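Mll7089 protein (Mesorhizobium loti, PDB 2OZ8) is of unknown function but belongs to the mandelate racemase/muconate lactonizing enzyme family of the enolase superfamily and may act as a magnesium-dependent hydro-lyase. Local coordinates at residues A[208-213]-A[218-223]. Residues are numbered along the deposited sequence; the frame is centred on the assembly and turned at random. Where two conformers were deposited one is given.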
loop_
_atom_site.group_PDB
_atom_site.type_symbol
_atom_site.label_atom_id
_atom_site.label_comp_id
_atom_site.label_asym_id
_atom_site.label_seq_id
_atom_site.Cartn_x
_atom_site.Cartn_y
_atom_site.Cartn_z
ATOM N N THR A 208 0.548 -5.091 -26.694
ATOM C CA THR A 208 -0.205 -5.433 -27.910
ATOM C C THR A 208 0.696 -5.953 -29.011
ATOM O O THR A 208 0.302 -6.805 -29.771
ATOM C CB THR A 208 -1.063 -4.252 -28.435
ATOM O OG1 THR A 208 -0.210 -3.203 -28.879
ATOM C CG2 THR A 208 -1.969 -3.701 -27.310
ATOM N N LYS A 209 1.928 -5.467 -29.073
ATOM C CA LYS A 209 2.939 -6.041 -29.971
ATOM C C LYS A 209 3.352 -7.467 -29.595
ATOM O O LYS A 209 3.426 -8.352 -30.457
ATOM C CB LYS A 209 4.125 -5.072 -30.105
ATOM C CG LYS A 209 3.669 -3.859 -30.944
ATOM C CD LYS A 209 4.706 -2.864 -31.213
ATOM C CE LYS A 209 4.075 -1.666 -31.843
ATOM N NZ LYS A 209 5.113 -0.731 -32.352
ATOM N N LEU A 210 3.557 -7.721 -28.310
ATOM C CA LEU A 210 3.784 -9.089 -27.862
ATOM C C LEU A 210 2.622 -10.022 -28.210
ATOM O O LEU A 210 2.832 -11.187 -28.620
ATOM C CB LEU A 210 4.122 -9.131 -26.363
ATOM C CG LEU A 210 5.484 -8.458 -26.081
ATOM C CD1 LEU A 210 5.703 -8.160 -24.614
ATOM C CD2 LEU A 210 6.627 -9.289 -26.689
ATOM N N VAL A 211 1.400 -9.526 -28.101
ATOM C CA VAL A 211 0.242 -10.354 -28.479
ATOM C C VAL A 211 0.261 -10.657 -29.998
ATOM O O VAL A 211 0.103 -11.819 -30.407
ATOM C CB VAL A 211 -1.099 -9.665 -28.063
ATOM C CG1 VAL A 211 -2.310 -10.336 -28.760
ATOM C CG2 VAL A 211 -1.239 -9.616 -26.530
ATOM N N ALA A 212 0.527 -9.625 -30.811
ATOM C CA ALA A 212 0.521 -9.761 -32.244
ATOM C C ALA A 212 1.574 -10.740 -32.687
ATOM O O ALA A 212 1.295 -11.627 -33.515
ATOM C CB ALA A 212 0.720 -8.448 -32.898
ATOM N N ILE A 213 2.764 -10.623 -32.109
ATOM C CA ILE A 213 3.869 -11.555 -32.354
ATOM C C ILE A 213 3.510 -12.976 -31.997
ATOM O O ILE A 213 3.880 -13.908 -32.693
ATOM C CB ILE A 213 5.154 -11.116 -31.582
ATOM C CG1 ILE A 213 5.751 -9.845 -32.216
ATOM C CG2 ILE A 213 6.139 -12.286 -31.430
ATOM C CD1 ILE A 213 6.548 -9.016 -31.248
ATOM N N HIS A 218 5.123 -16.644 -33.523
ATOM C CA HIS A 218 6.456 -16.583 -32.995
ATOM C C HIS A 218 6.469 -16.728 -31.471
ATOM O O HIS A 218 5.956 -15.889 -30.740
ATOM C CB HIS A 218 7.146 -15.286 -33.441
ATOM C CG HIS A 218 7.054 -15.003 -34.914
ATOM N ND1 HIS A 218 7.888 -15.593 -35.844
ATOM C CD2 HIS A 218 6.275 -14.138 -35.605
ATOM C CE1 HIS A 218 7.610 -15.121 -37.046
ATOM N NE2 HIS A 218 6.636 -14.236 -36.928
ATOM N N ASP A 219 7.084 -17.802 -31.004
ATOM C CA ASP A 219 7.206 -18.089 -29.602
ATOM C C ASP A 219 8.524 -17.515 -29.058
ATOM O O ASP A 219 9.586 -17.871 -29.528
ATOM C CB ASP A 219 7.118 -19.600 -29.368
ATOM C CG ASP A 219 5.659 -20.123 -29.380
ATOM O OD1 ASP A 219 4.753 -19.517 -30.027
ATOM O OD2 ASP A 219 5.399 -21.158 -28.707
ATOM N N LEU A 220 8.438 -16.632 -28.057
ATOM C CA LEU A 220 9.590 -15.958 -27.512
ATOM C C LEU A 220 9.962 -16.478 -26.186
ATOM O O LEU A 220 9.109 -16.612 -25.317
ATOM C CB LEU A 220 9.335 -14.467 -27.354
ATOM C CG LEU A 220 8.914 -13.689 -28.596
ATOM C CD1 LEU A 220 8.559 -12.279 -28.197
ATOM C CD2 LEU A 220 9.998 -13.670 -29.667
ATOM N N LEU A 221 11.258 -16.734 -26.009
ATOM C CA LEU A 221 11.853 -16.960 -24.693
ATOM C C LEU A 221 11.807 -15.727 -23.782
ATOM O O LEU A 221 11.438 -15.820 -22.594
ATOM C CB LEU A 221 13.282 -17.433 -24.866
ATOM C CG LEU A 221 13.964 -17.946 -23.617
ATOM C CD1 LEU A 221 13.036 -19.051 -22.889
ATOM C CD2 LEU A 221 15.367 -18.433 -23.948
ATOM N N TRP A 222 12.170 -14.566 -24.306
ATOM C CA TRP A 222 12.044 -13.321 -23.522
ATOM C C TRP A 222 12.058 -12.095 -24.421
ATOM O O TRP A 222 12.503 -12.143 -25.563
ATOM C CB TRP A 222 13.073 -13.192 -22.368
ATOM C CG TRP A 222 14.529 -12.835 -22.704
ATOM C CD1 TRP A 222 14.976 -11.709 -23.323
ATOM C CD2 TRP A 222 15.707 -13.585 -22.368
ATOM N NE1 TRP A 222 16.350 -11.709 -23.422
ATOM C CE2 TRP A 222 16.826 -12.854 -22.849
ATOM C CE3 TRP A 222 15.929 -14.792 -21.704
ATOM C CZ2 TRP A 222 18.157 -13.307 -22.686
ATOM C CZ3 TRP A 222 17.207 -15.226 -21.548
ATOM C CH2 TRP A 222 18.314 -14.500 -22.042
ATOM N N VAL A 223 11.499 -11.032 -23.891
ATOM C CA VAL A 223 11.599 -9.720 -24.482
ATOM C C VAL A 223 12.448 -8.891 -23.512
ATOM O O VAL A 223 12.218 -8.871 -22.294
ATOM C CB VAL A 223 10.198 -9.074 -24.775
ATOM C CG1 VAL A 223 9.310 -9.044 -23.537
ATOM C CG2 VAL A 223 10.346 -7.671 -25.380
#
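In the beta-alpha-beta unit of strand 192-196, helix 203-215 and strand 222-224, L210 and I213 of the helix touch H218, L220 and V223 on the chain that returns to the barrel. Close to the turn, the backbone N of H218 donates to I213 O at 3.1 Å; the N-H...O angle is 154°, and the nitrogen lies nearly in line with the carbonyl. This bond ties the last turn of the helix to the start of the returning chain. Branching at CB puts the CG2 methyl of I213, anti to the backbone N, close to the helix backbone, where it meets H218 CB at 3.7 Å, the two side chains crossing at about a right angle. The imidazole presents its edge to I213 O, which lies near the ring plane. I213 CG2 also approaches L220 CD1 at 4.0 Å. Leucine at 210 is long and forked enough to serve two partners. Its first branch, L210 CD2, packs on L220 CD1 at 3.9 Å. The other, CD1, meets V223 tip to tip in the conformer modelled here, a less certain contact because V223 has a second one. The compact valine suits a strand residue that also touches I195 and I247 on the flanking strands, and L220 reaches V193 and I195. L180 of helix 173-184 covers I213 and H218. Such an aliphatic layer between outer helix and inner strand is characteristic of the TIM-barrel domain of the enolase superfamily.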